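Local structure of polyprenyl synthetase (Nonlabens dokdonensis, 6KD7) at residues A[70-73]-A[74-78]; A[109-112]-A[113-117]; A[99-102]-A[103-106]; A[136-139]-A[140-144]. The protein probably acts as a magnesium-dependent prenyltransferase of the FPP/GGPP synthase family, building geranylgeranyl pyrophosphate by joining isoprenoid units. All coordinates share one frame; numbering follows the deposited sequence.

Contact 1: A[70-73]-A[74-78]; sequences VFHN and FTLLH. With PPV (pyrophosphate), chain B.
His72 and Leu76, one turn apart, line the pyrophosphate pocket of a largely helical trans-isoprenyl diphosphate synthase fold, on the part of helix 58-82 that leads into the aspartate-rich DDxxD motif of this family. The His72 imidazole swings out trans to the backbone N (chi1 -180°) and presents its edge to the ligand. There NE2 donates to O32 of the pyrophosphate, 3.2 Å away and near the ring plane, and to the bridging OPP; both bonds are weak; NH1 of Arg43 also bonds to the pyrophosphate. Leu76 brings CG over one face of the imidazole, offset toward the rim, while its CD1 lies 3.7 Å from O32. A magnesium ion sits about 4 Å from the same leucine side chain.

The other ring nitrogen is held as well: a water lies 2.6 Å from His72 ND1 and donates to Thr75 OG1 at 2.9 Å, and water and ligand together probably help to set the turn of the ring. With chi1 at 73°, Thr75 reaches back along the helix and its OG1 donates to His72 O over 2.6 Å. That carbonyl also receives Leu76 N, and is thus gripped twice. Thr75 CG2 instead covers a face of Phe71 in a CH-pi contact, 3.9 Å from the centroid. Beside it the rings of Phe71 and Phe74 meet obliquely, planes at 51°, with Phe71 CE1 3.7 Å from Phe74 CE2.

Contact 2: A[109-112]-A[113-117]; sequences AMLI and MAYRL
Tyr115 packs back against Leu111 and Ile112, the residues one turn earlier on helix 100-116, and its atoms meet backbone first and side chain farther out. Tyr115 CB rests 3.5 Å from Ile112 O. The first torsion, chi1 -84°, sets CG beside the backbone N, and the ring then rises past the preceding turn with Tyr115 CD2 3.3 Å from Leu111 O. One bond further out, Tyr115 CE2 touches Leu111 CD1 at 3.8 Å, the two side chains running alongside each other in the same direction, while Ile112 CA lies at the ring's edge. The tip, OH, is hydrogen-bonded to Ser134 OG on helix 123-150, and Phe133 of that helix meets the ring edge-to-face.

This is the dimer interface of the prenyl synthase fold: the Tyr115 ring stacks on Tyr115 of the second subunit, Leu111 packs on its own counterpart there, and Ile112 packs on Ala137 of that subunit. Elsewhere round the helix, Met113 lays its chain back over the previous turn, with CG 3.1 Å and SD 3.6 Å from Ala109 O, before turning at chi3 (77°); it packs on Tyr28 of helix 25-35. Arg116 does likewise, its CG 3.0 Å from Ile112 O. That same carbonyl accepts the amide hydrogen of Arg116 N at 3.1 Å.

Contact 3: A[99-102]-A[103-106]; sequences DVNT and GILT
Val100 and Ile104 meet one turn apart at the start of helix 100-116, their branches crossing at an angle. Val100 turns CG1 trans to its own amide nitrogen (chi1 166°), whereas Ile104 keeps CG1 beside its nitrogen, and the two conformations bring Val100 CG1 to 3.9 Å from Ile104 CD1. Both side chains also rest on Ile81 of helix 58-82. Farther round the helix, Thr102 and Thr106 share one conformation and lie side by side, pointing the same way; Thr102 CG2 stands 4.0 Å from Thr106 OG1, a hydroxyl whose hydrogen bond goes to Leu27 O on helix 25-35.

The conformation of Thr102 serves the helix end too. With chi1 at -63°, OG1 lies on the same side as the residue's backbone N, and both donate to a single oxygen, OD1 of Asp99, the N-cap residue. Thr102 N comes in nearly along the C-O axis at 2.8 Å, the classic capping bond, while Thr102 OG1 reaches OD1 from well above the carboxylate plane, also at 2.8 Å. The backbone of the cap residue is used as well: Asp99 O accepts Gly103 N at 3.1 Å and so opens the run of helical bonds. Between these, in sequence, Asn101 ND2 bonds to Met82 O of the second subunit. Two donors on one carboxylate oxygen, next to the positive end of the helix dipole, would probably help to keep Asp99 anionic, as would its exposure to solvent.

Contact 4: A[136-139]-A[140-144]; sequences TALE and VCEGQ
Chi1 of 166° in Val140 swings CG2 back beside the backbone N and leaves it 3.4 Å from Thr136 O, one turn earlier on helix 123-150. Cys141 and Glu142, with first torsions of -65° and -64°, repeat the gesture. In the cysteine it carries SG to 3.6 Å from Ala137 O, and in the glutamate it sets CG 3.4 Å from Leu138 O. Three successive side chains therefore lean on the three carbonyls of the preceding turn. Those carbonyls are already engaged, for Thr136 O receives Val140 N at 2.9 Å and the next two follow the same i to i+4 pattern. Gly143 N continues it, bonding to Glu139 O at 2.8 Å.

Here, in the helical bundle of a prenyl synthase, this helix has partners in its own chain and in the second subunit, and Ala137 touches both. Thr136 and Glu139 look to helix 158-183, the latter packing on Leu167 and Val171, while Ala137 packs on Phe71 of helix 58-82. The second subunit meets Leu138, Cys141 and Glu142 as well as Ala137, with Ile112 of that subunit packed on Cys141. Beyond CG the Glu142 chain runs extended, past Leu138, whose CG is 4.3 Å from OE2, and ends in a hydrogen bond between OE2 and Tyr28 OH of the second subunit. Glu139 OE2 and Glu142 OE1 stay 6.3 Å apart, not in contact; two like charges at that spacing may raise each other's pKa slightly, an effect the bond to Tyr28 would partly offset for Glu142.

Contacts 1 to 4 sample three helices, 58-82, 100-116 and 123-150, and contact 1 is the hub. Its centre lies 11 Å from that of contact 2 and 12 Å from those of contacts 3 and 4, and it touches all three: Phe71 CD1 meets Leu111 CD1 at 3.7 Å, Phe71 CE1 meets Ala137 CB at 3.5 Å, and Leu77 CD2 packs on Thr106 CG2. Contacts 2 and 3 share a helix, their centres 16 Å apart, while contacts 3 and 4 are separated by about 12 Å at their nearest atoms. Contact 1 holds His72 and Leu76 of the pyrophosphate pocket and also touches the second subunit, as do the other three; the Met110 side chain of contact 2 is about 11 Å from the pyrophosphate.

Contact 1: A[70-73]-A[74-78]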
ATOM      1  N   VAL A  70      17.802   7.514  31.906  1.00 23.37           N
ATOM      2  CA  VAL A  70      16.387   7.541  31.471  1.00 23.16           C
ATOM      3  C   VAL A  70      16.287   8.501  30.287  1.00 26.61           C
ATOM      4  O   VAL A  70      15.694   8.121  29.270  1.00 24.38           O
ATOM      5  CB  VAL A  70      15.456   7.896  32.614  1.00 24.32           C
ATOM      6  CG1 VAL A  70      14.047   8.145  32.128  1.00 25.75           C
ATOM      7  CG2 VAL A  70      15.467   6.770  33.639  1.00 26.52           C
ATOM      8  N   PHE A  71      16.979   9.628  30.365  1.00 25.45           N
ATOM      9  CA  PHE A  71      16.974  10.641  29.298  1.00 24.47           C
ATOM     10  C   PHE A  71      17.523  10.010  28.034  1.00 25.19           C
ATOM     11  O   PHE A  71      16.861  10.099  26.986  1.00 24.32           O
ATOM     12  CB  PHE A  71      17.776  11.900  29.641  1.00 21.94           C
ATOM     13  CG  PHE A  71      17.892  12.819  28.469  1.00 20.33           C
ATOM     14  CD1 PHE A  71      16.809  13.578  28.060  1.00 22.53           C
ATOM     15  CD2 PHE A  71      19.034  12.863  27.723  1.00 19.67           C
ATOM     16  CE1 PHE A  71      16.886  14.373  26.924  1.00 19.84           C
ATOM     17  CE2 PHE A  71      19.116  13.656  26.587  1.00 19.95           C
ATOM     18  CZ  PHE A  71      18.041  14.407  26.191  1.00 21.33           C
ATOM     19  N   HIS A  72      18.727   9.461  28.107  1.00 21.73           N
ATOM     20  CA  HIS A  72      19.401   8.870  26.923  1.00 24.63           C
ATOM     21  C   HIS A  72      18.469   7.837  26.242  1.00 24.10           C
ATOM     22  O   HIS A  72      18.337   7.908  25.019  1.00 22.78           O
ATOM     23  CB  HIS A  72      20.705   8.216  27.317  1.00 24.57           C
ATOM     24  CG  HIS A  72      21.428   7.614  26.170  1.00 26.97           C
ATOM     25  ND1 HIS A  72      21.828   8.379  25.072  1.00 26.93           N
ATOM     26  CD2 HIS A  72      21.852   6.347  25.968  1.00 27.38           C
ATOM     27  CE1 HIS A  72      22.460   7.600  24.236  1.00 27.14           C
ATOM     28  NE2 HIS A  72      22.504   6.354  24.777  1.00 27.91           N
ATOM     29  N   ASN A  73      17.816   6.990  27.023  1.00 22.47           N
ATOM     30  CA  ASN A  73      16.933   5.925  26.516  1.00 26.63           C
ATOM     31  C   ASN A  73      15.684   6.561  25.913  1.00 27.34           C
ATOM     32  O   ASN A  73      15.231   6.030  24.903  1.00 24.54           O
ATOM     33  CB  ASN A  73      16.630   4.868  27.569  1.00 28.69           C
ATOM     34  CG  ASN A  73      17.792   3.905  27.679  1.00 32.71           C
ATOM     35  OD1 ASN A  73      17.925   3.043  26.826  1.00 31.90           O
ATOM     36  ND2 ASN A  73      18.717   4.169  28.596  1.00 26.41           N
ATOM     37  N   PHE A  74      15.253   7.697  26.444  1.00 24.62           N
ATOM     38  CA  PHE A  74      14.102   8.412  25.853  1.00 22.73           C
ATOM     39  C   PHE A  74      14.498   8.817  24.433  1.00 22.46           C
ATOM     40  O   PHE A  74      13.723   8.577  23.531  1.00 23.30           O
ATOM     41  CB  PHE A  74      13.767   9.648  26.685  1.00 22.27           C
ATOM     42  CG  PHE A  74      13.427  10.882  25.891  1.00 20.27           C
ATOM     43  CD1 PHE A  74      12.213  10.997  25.243  1.00 22.16           C
ATOM     44  CD2 PHE A  74      14.312  11.944  25.807  1.00 21.17           C
ATOM     45  CE1 PHE A  74      11.891  12.137  24.529  1.00 21.69           C
ATOM     46  CE2 PHE A  74      13.986  13.084  25.094  1.00 22.66           C
ATOM     47  CZ  PHE A  74      12.780  13.175  24.449  1.00 23.84           C
ATOM     48  N   THR A  75      15.720   9.322  24.261  1.00 20.13           N
ATOM     49  CA  THR A  75      16.176   9.742  22.937  1.00 22.57           C
ATOM     50  C   THR A  75      16.257   8.508  22.033  1.00 26.98           C
ATOM     51  O   THR A  75      15.981   8.647  20.849  1.00 23.54           O
ATOM     52  CB  THR A  75      17.476  10.547  22.952  1.00 22.79           C
ATOM     53  OG1 THR A  75      18.583   9.702  23.222  1.00 23.20           O
ATOM     54  CG2 THR A  75      17.410  11.682  23.942  1.00 25.96           C
ATOM     55  N   LEU A  76      16.663   7.351  22.535  1.00 25.43           N
ATOM     56  CA  LEU A  76      16.812   6.183  21.640  1.00 25.74           C
ATOM     57  C   LEU A  76      15.418   5.730  21.158  1.00 24.69           C
ATOM     58  O   LEU A  76      15.243   5.301  19.993  1.00 23.12           O
ATOM     59  CB  LEU A  76      17.515   5.063  22.395  1.00 26.38           C
ATOM     60  CG  LEU A  76      18.923   5.384  22.885  1.00 25.85           C
ATOM     61  CD1 LEU A  76      19.427   4.182  23.666  1.00 29.02           C
ATOM     62  CD2 LEU A  76      19.887   5.745  21.773  1.00 25.89           C
ATOM     63  N   LEU A  77      14.439   5.814  22.052  1.00 21.18           N
ATOM     64  CA  LEU A  77      13.064   5.360  21.743  1.00 24.02           C
ATOM     65  C   LEU A  77      12.486   6.191  20.591  1.00 25.68           C
ATOM     66  O   LEU A  77      12.089   5.599  19.607  1.00 23.51           O
ATOM     67  CB  LEU A  77      12.246   5.537  23.023  1.00 25.79           C
ATOM     68  CG  LEU A  77      11.159   4.505  23.282  1.00 29.78           C
ATOM     69  CD1 LEU A  77      11.632   3.137  22.858  1.00 38.66           C
ATOM     70  CD2 LEU A  77      10.790   4.474  24.747  1.00 29.23           C
ATOM     71  N   HIS A  78      12.588   7.515  20.666  1.00 23.42           N
ATOM     72  CA  HIS A  78      12.050   8.404  19.607  1.00 21.99           C
ATOM     73  C   HIS A  78      12.932   8.220  18.361  1.00 21.84           C
ATOM     74  O   HIS A  78      12.429   8.201  17.248  1.00 22.01           O
ATOM     75  CB  HIS A  78      11.977   9.832  20.101  1.00 18.83           C
ATOM     76  CG  HIS A  78      10.789  10.152  20.925  1.00 18.17           C
ATOM     77  ND1 HIS A  78       9.886   9.193  21.378  1.00 19.41           N
ATOM     78  CD2 HIS A  78      10.317  11.347  21.337  1.00 18.02           C
ATOM     79  CE1 HIS A  78       8.893   9.798  22.051  1.00 17.61           C
ATOM     80  NE2 HIS A  78       9.133  11.121  22.024  1.00 19.25           N
TER
HETATM   81  O11 PPV B 401      26.212   3.805  21.700  1.00 86.48           O
HETATM   82  P1  PPV B 401      26.234   4.132  23.153  1.00 85.21           P
HETATM   83  O21 PPV B 401      26.495   5.570  23.384  1.00 74.39           O
HETATM   84  O31 PPV B 401      27.186   3.263  23.902  1.00 77.65           O
HETATM   85  OPP PPV B 401      24.727   3.863  23.757  1.00 89.00           O
HETATM   86  P2  PPV B 401      23.816   2.609  24.266  1.00 86.84           P
HETATM   87  O12 PPV B 401      23.334   1.911  23.049  1.00113.34           O
HETATM   88  O22 PPV B 401      24.728   1.738  25.079  1.00 84.96           O
HETATM   89  O32 PPV B 401      22.691   3.142  25.083  1.00 74.13           O
HETATM   90  O   HOH W   1      21.201  10.648  23.937  1.00 29.84           O

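Contact 2: A[109-112]-A[113-117]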
ATOM      1  N   ALA A 109       6.794  10.135  28.451  1.00 20.43           N
ATOM      2  CA  ALA A 109       6.688   9.800  29.887  1.00 21.98           C
ATOM      3  C   ALA A 109       8.115   9.646  30.448  1.00 23.44           C
ATOM      4  O   ALA A 109       8.370  10.155  31.552  1.00 22.69           O
ATOM      5  CB  ALA A 109       5.839   8.608  30.140  1.00 20.57           C
ATOM      6  N   MET A 110       9.053   9.112  29.675  1.00 25.08           N
ATOM      7  CA  MET A 110      10.424   8.872  30.177  1.00 22.80           C
ATOM      8  C   MET A 110      11.119  10.219  30.338  1.00 24.16           C
ATOM      9  O   MET A 110      11.857  10.367  31.334  1.00 22.32           O
ATOM     10  CB  MET A 110      11.228   7.932  29.265  1.00 22.01           C
ATOM     11  CG  MET A 110      10.721   6.489  29.358  1.00 26.03           C
ATOM     12  SD  MET A 110      11.672   5.387  28.278  1.00 27.10           S
ATOM     13  CE  MET A 110      13.213   5.446  29.174  1.00 27.88           C
ATOM     14  N   LEU A 111      10.986  11.156  29.387  1.00 21.94           N
ATOM     15  CA  LEU A 111      11.602  12.496  29.583  1.00 23.22           C
ATOM     16  C   LEU A 111      11.131  13.128  30.914  1.00 23.33           C
ATOM     17  O   LEU A 111      11.967  13.654  31.690  1.00 21.89           O
ATOM     18  CB  LEU A 111      11.318  13.408  28.409  1.00 22.61           C
ATOM     19  CG  LEU A 111      11.882  14.821  28.513  1.00 22.44           C
ATOM     20  CD1 LEU A 111      13.382  14.800  28.819  1.00 25.41           C
ATOM     21  CD2 LEU A 111      11.633  15.565  27.197  1.00 22.70           C
ATOM     22  N   ILE A 112       9.866  12.990  31.221  1.00 21.62           N
ATOM     23  CA  ILE A 112       9.259  13.617  32.420  1.00 24.31           C
ATOM     24  C   ILE A 112       9.786  12.871  33.660  1.00 27.76           C
ATOM     25  O   ILE A 112      10.114  13.529  34.645  1.00 26.28           O
ATOM     26  CB  ILE A 112       7.723  13.601  32.315  1.00 21.80           C
ATOM     27  CG1 ILE A 112       7.203  14.428  31.127  1.00 21.46           C
ATOM     28  CG2 ILE A 112       7.099  14.090  33.597  1.00 21.37           C
ATOM     29  CD1 ILE A 112       5.753  14.018  30.713  1.00 22.48           C
ATOM     30  N   MET A 113       9.867  11.545  33.611  1.00 24.51           N
ATOM     31  CA  MET A 113      10.387  10.726  34.734  1.00 24.54           C
ATOM     32  C   MET A 113      11.843  11.117  35.022  1.00 23.95           C
ATOM     33  O   MET A 113      12.245  11.150  36.221  1.00 23.36           O
ATOM     34  CB  MET A 113      10.295   9.243  34.376  1.00 24.24           C
ATOM     35  CG  MET A 113       8.875   8.755  34.295  1.00 26.44           C
ATOM     36  SD  MET A 113       8.787   7.115  33.496  1.00 30.70           S
ATOM     37  CE  MET A 113       9.339   6.075  34.839  1.00 34.01           C
ATOM     38  N   ALA A 114      12.613  11.422  33.983  1.00 21.25           N
ATOM     39  CA  ALA A 114      13.999  11.859  34.159  1.00 24.31           C
ATOM     40  C   ALA A 114      13.988  13.125  35.020  1.00 28.39           C
ATOM     41  O   ALA A 114      14.754  13.201  35.994  1.00 24.86           O
ATOM     42  CB  ALA A 114      14.661  12.110  32.839  1.00 25.38           C
ATOM     43  N   TYR A 115      13.202  14.129  34.623  1.00 26.68           N
ATOM     44  CA  TYR A 115      13.143  15.420  35.355  1.00 25.79           C
ATOM     45  C   TYR A 115      12.801  15.132  36.816  1.00 23.69           C
ATOM     46  O   TYR A 115      13.387  15.744  37.675  1.00 28.71           O
ATOM     47  CB  TYR A 115      12.132  16.377  34.736  1.00 24.23           C
ATOM     48  CG  TYR A 115      12.652  17.163  33.572  1.00 23.81           C
ATOM     49  CD1 TYR A 115      13.407  18.294  33.792  1.00 22.50           C
ATOM     50  CD2 TYR A 115      12.312  16.857  32.263  1.00 22.15           C
ATOM     51  CE1 TYR A 115      13.904  19.054  32.753  1.00 23.88           C
ATOM     52  CE2 TYR A 115      12.777  17.630  31.209  1.00 23.16           C
ATOM     53  CZ  TYR A 115      13.560  18.746  31.457  1.00 23.01           C
ATOM     54  OH  TYR A 115      14.057  19.560  30.498  1.00 22.41           O
ATOM     55  N   ARG A 116      11.871  14.227  37.056  1.00 22.20           N
ATOM     56  CA  ARG A 116      11.398  13.946  38.431  1.00 26.55           C
ATOM     57  C   ARG A 116      12.500  13.360  39.317  1.00 28.54           C
ATOM     58  O   ARG A 116      12.368  13.459  40.520  1.00 28.34           O
ATOM     59  CB  ARG A 116      10.158  13.064  38.378  1.00 26.80           C
ATOM     60  CG  ARG A 116       9.094  13.610  37.446  1.00 31.09           C
ATOM     61  CD  ARG A 116       7.746  13.552  38.095  1.00 34.38           C
ATOM     62  NE  ARG A 116       7.326  12.228  38.496  1.00 36.44           N
ATOM     63  CZ  ARG A 116       6.444  12.025  39.454  1.00 34.19           C
ATOM     64  NH1 ARG A 116       6.074  10.803  39.771  1.00 34.13           N
ATOM     65  NH2 ARG A 116       5.937  13.053  40.098  1.00 31.70           N
ATOM     66  N   LEU A 117      13.502  12.725  38.725  1.00 27.90           N
ATOM     67  CA  LEU A 117      14.575  12.070  39.498  1.00 28.74           C
ATOM     68  C   LEU A 117      15.490  13.138  40.132  1.00 29.69           C
ATOM     69  O   LEU A 117      16.318  12.759  40.963  1.00 33.83           O
ATOM     70  CB  LEU A 117      15.318  11.075  38.579  1.00 28.54           C
ATOM     71  CG  LEU A 117      14.605   9.718  38.424  1.00 28.15           C
ATOM     72  CD1 LEU A 117      14.959   9.050  37.113  1.00 30.52           C
ATOM     73  CD2 LEU A 117      14.914   8.767  39.571  1.00 30.70           C
TER

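Contact 3: A[99-102]-A[103-106]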
ATOM      1  N   ASP A  99       3.862  -0.468  19.298  1.00 24.60           N
ATOM      2  CA  ASP A  99       3.435   0.325  18.122  1.00 25.69           C
ATOM      3  C   ASP A  99       4.081   1.712  18.194  1.00 25.60           C
ATOM      4  O   ASP A  99       4.672   2.040  19.209  1.00 21.50           O
ATOM      5  CB  ASP A  99       1.916   0.353  17.972  1.00 26.31           C
ATOM      6  CG  ASP A  99       1.211   0.856  19.212  1.00 31.97           C
ATOM      7  OD1 ASP A  99       1.609   1.874  19.718  1.00 32.13           O
ATOM      8  OD2 ASP A  99       0.288   0.203  19.652  1.00 44.69           O
ATOM      9  N   VAL A 100       3.950   2.478  17.123  1.00 23.17           N
ATOM     10  CA  VAL A 100       4.563   3.825  17.050  1.00 23.29           C
ATOM     11  C   VAL A 100       3.988   4.732  18.141  1.00 25.50           C
ATOM     12  O   VAL A 100       4.764   5.367  18.807  1.00 23.81           O
ATOM     13  CB  VAL A 100       4.356   4.418  15.650  1.00 23.20           C
ATOM     14  CG1 VAL A 100       4.648   5.902  15.608  1.00 23.15           C
ATOM     15  CG2 VAL A 100       5.158   3.672  14.607  1.00 23.50           C
ATOM     16  N   ASN A 101       2.681   4.693  18.351  1.00 23.13           N
ATOM     17  CA  ASN A 101       1.994   5.578  19.315  1.00 26.47           C
ATOM     18  C   ASN A 101       2.515   5.273  20.729  1.00 28.88           C
ATOM     19  O   ASN A 101       2.703   6.218  21.518  1.00 25.80           O
ATOM     20  CB  ASN A 101       0.474   5.450  19.233  1.00 24.16           C
ATOM     21  CG  ASN A 101      -0.075   6.198  18.041  1.00 24.49           C
ATOM     22  OD1 ASN A 101       0.657   6.836  17.286  1.00 24.69           O
ATOM     23  ND2 ASN A 101      -1.369   6.107  17.860  1.00 21.63           N
ATOM     24  N   THR A 102       2.815   4.006  21.019  1.00 24.87           N
ATOM     25  CA  THR A 102       3.418   3.583  22.292  1.00 23.81           C
ATOM     26  C   THR A 102       4.801   4.200  22.364  1.00 22.22           C
ATOM     27  O   THR A 102       5.185   4.703  23.398  1.00 24.00           O
ATOM     28  CB  THR A 102       3.426   2.059  22.429  1.00 24.21           C
ATOM     29  OG1 THR A 102       2.064   1.614  22.445  1.00 25.96           O
ATOM     30  CG2 THR A 102       4.165   1.611  23.661  1.00 22.67           C
ATOM     31  N   GLY A 103       5.568   4.093  21.309  1.00 21.06           N
ATOM     32  CA  GLY A 103       6.912   4.689  21.324  1.00 21.02           C
ATOM     33  C   GLY A 103       6.836   6.192  21.589  1.00 21.96           C
ATOM     34  O   GLY A 103       7.701   6.711  22.305  1.00 20.75           O
ATOM     35  N   ILE A 104       5.885   6.896  20.980  1.00 19.90           N
ATOM     36  CA  ILE A 104       5.818   8.382  21.094  1.00 22.02           C
ATOM     37  C   ILE A 104       5.486   8.700  22.561  1.00 19.82           C
ATOM     38  O   ILE A 104       6.261   9.354  23.229  1.00 21.00           O
ATOM     39  CB  ILE A 104       4.802   8.989  20.120  1.00 22.90           C
ATOM     40  CG1 ILE A 104       5.294   8.844  18.667  1.00 23.86           C
ATOM     41  CG2 ILE A 104       4.538  10.445  20.506  1.00 23.12           C
ATOM     42  CD1 ILE A 104       4.240   9.231  17.644  1.00 22.10           C
ATOM     43  N   LEU A 105       4.430   8.120  23.074  1.00 21.01           N
ATOM     44  CA  LEU A 105       3.876   8.466  24.398  1.00 21.59           C
ATOM     45  C   LEU A 105       4.809   7.973  25.501  1.00 24.78           C
ATOM     46  O   LEU A 105       5.053   8.750  26.441  1.00 24.29           O
ATOM     47  CB  LEU A 105       2.501   7.825  24.539  1.00 21.89           C
ATOM     48  CG  LEU A 105       1.800   8.146  25.847  1.00 22.67           C
ATOM     49  CD1 LEU A 105       1.539   9.657  25.928  1.00 24.96           C
ATOM     50  CD2 LEU A 105       0.502   7.385  25.932  1.00 22.35           C
ATOM     51  N   THR A 106       5.303   6.726  25.425  1.00 23.03           N
ATOM     52  CA  THR A 106       6.229   6.206  26.459  1.00 21.20           C
ATOM     53  C   THR A 106       7.486   7.062  26.461  1.00 20.82           C
ATOM     54  O   THR A 106       8.033   7.322  27.548  1.00 21.04           O
ATOM     55  CB  THR A 106       6.515   4.719  26.269  1.00 21.71           C
ATOM     56  OG1 THR A 106       5.251   4.119  26.542  1.00 22.20           O
ATOM     57  CG2 THR A 106       7.555   4.206  27.217  1.00 21.79           C
TER

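Contact 4: A[136-139]-A[140-144]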
ATOM      1  N   THR A 136      21.060  20.876  27.647  1.00 22.73           N
ATOM      2  CA  THR A 136      21.604  19.679  26.978  1.00 25.52           C
ATOM      3  C   THR A 136      20.470  19.008  26.179  1.00 21.37           C
ATOM      4  O   THR A 136      20.689  18.722  25.013  1.00 20.21           O
ATOM      5  CB  THR A 136      22.277  18.749  27.999  1.00 26.64           C
ATOM      6  OG1 THR A 136      23.331  19.538  28.574  1.00 26.79           O
ATOM      7  CG2 THR A 136      22.805  17.478  27.360  1.00 24.84           C
ATOM      8  N   ALA A 137      19.298  18.816  26.759  1.00 19.37           N
ATOM      9  CA  ALA A 137      18.211  18.079  26.086  1.00 20.49           C
ATOM     10  C   ALA A 137      17.826  18.847  24.805  1.00 22.48           C
ATOM     11  O   ALA A 137      17.705  18.248  23.738  1.00 24.04           O
ATOM     12  CB  ALA A 137      17.074  17.908  27.036  1.00 19.79           C
ATOM     13  N   LEU A 138      17.805  20.174  24.857  1.00 23.32           N
ATOM     14  CA  LEU A 138      17.325  20.980  23.726  1.00 22.00           C
ATOM     15  C   LEU A 138      18.417  20.976  22.694  1.00 24.80           C
ATOM     16  O   LEU A 138      18.084  20.973  21.493  1.00 22.44           O
ATOM     17  CB  LEU A 138      16.965  22.394  24.158  1.00 23.15           C
ATOM     18  CG  LEU A 138      16.374  23.287  23.060  1.00 24.89           C
ATOM     19  CD1 LEU A 138      15.102  22.648  22.481  1.00 26.07           C
ATOM     20  CD2 LEU A 138      16.048  24.684  23.611  1.00 22.04           C
ATOM     21  N   GLU A 139      19.675  20.905  23.135  1.00 23.47           N
ATOM     22  CA  GLU A 139      20.802  20.846  22.183  1.00 23.60           C
ATOM     23  C   GLU A 139      20.739  19.519  21.412  1.00 25.17           C
ATOM     24  O   GLU A 139      21.054  19.506  20.217  1.00 26.53           O
ATOM     25  CB  GLU A 139      22.130  20.961  22.944  1.00 26.55           C
ATOM     26  CG  GLU A 139      22.468  22.398  23.306  1.00 28.00           C
ATOM     27  CD  GLU A 139      23.600  22.566  24.315  1.00 27.24           C
ATOM     28  OE1 GLU A 139      23.885  21.616  25.091  1.00 26.17           O
ATOM     29  OE2 GLU A 139      24.148  23.653  24.318  1.00 34.46           O
ATOM     30  N   VAL A 140      20.419  18.430  22.108  1.00 22.96           N
ATOM     31  CA  VAL A 140      20.313  17.087  21.493  1.00 26.18           C
ATOM     32  C   VAL A 140      19.211  17.184  20.406  1.00 26.91           C
ATOM     33  O   VAL A 140      19.442  16.672  19.316  1.00 23.14           O
ATOM     34  CB  VAL A 140      20.078  16.014  22.569  1.00 24.59           C
ATOM     35  CG1 VAL A 140      19.629  14.663  22.004  1.00 25.82           C
ATOM     36  CG2 VAL A 140      21.346  15.819  23.402  1.00 26.31           C
ATOM     37  N   CYS A 141      18.085  17.848  20.668  1.00 25.71           N
ATOM     38  CA  CYS A 141      17.012  18.045  19.638  1.00 26.08           C
ATOM     39  C   CYS A 141      17.591  18.783  18.416  1.00 27.76           C
ATOM     40  O   CYS A 141      17.350  18.356  17.249  1.00 28.10           O
ATOM     41  CB  CYS A 141      15.796  18.768  20.192  1.00 25.32           C
ATOM     42  SG  CYS A 141      14.933  17.826  21.471  1.00 24.47           S
ATOM     43  N   GLU A 142      18.381  19.825  18.640  1.00 26.12           N
ATOM     44  CA  GLU A 142      18.962  20.618  17.546  1.00 25.75           C
ATOM     45  C   GLU A 142      19.921  19.735  16.766  1.00 25.11           C
ATOM     46  O   GLU A 142      19.936  19.820  15.539  1.00 24.83           O
ATOM     47  CB  GLU A 142      19.671  21.870  18.048  1.00 28.81           C
ATOM     48  CG  GLU A 142      18.720  22.839  18.720  1.00 31.68           C
ATOM     49  CD  GLU A 142      19.369  24.115  19.256  1.00 33.76           C
ATOM     50  OE1 GLU A 142      20.609  24.214  19.121  1.00 33.59           O
ATOM     51  OE2 GLU A 142      18.625  24.991  19.794  1.00 29.11           O
ATOM     52  N   GLY A 143      20.740  18.953  17.450  1.00 26.09           N
ATOM     53  CA  GLY A 143      21.682  18.084  16.734  1.00 27.28           C
ATOM     54  C   GLY A 143      20.950  17.095  15.820  1.00 25.56           C
ATOM     55  O   GLY A 143      21.453  16.846  14.734  1.00 23.31           O
ATOM     56  N   GLN A 144      19.834  16.535  16.290  1.00 26.03           N
ATOM     57  CA  GLN A 144      18.985  15.595  15.540  1.00 27.42           C
ATOM     58  C   GLN A 144      18.509  16.320  14.290  1.00 24.86           C
ATOM     59  O   GLN A 144      18.628  15.731  13.173  1.00 24.01           O
ATOM     60  CB  GLN A 144      17.757  15.128  16.317  1.00 31.55           C
ATOM     61  CG  GLN A 144      18.043  14.061  17.368  1.00 49.25           C
ATOM     62  CD  GLN A 144      18.587  12.777  16.772  1.00 65.48           C
ATOM     63  OE1 GLN A 144      18.495  12.538  15.549  1.00 53.67           O
ATOM     64  NE2 GLN A 144      19.169  11.946  17.642  1.00 78.18           N
TER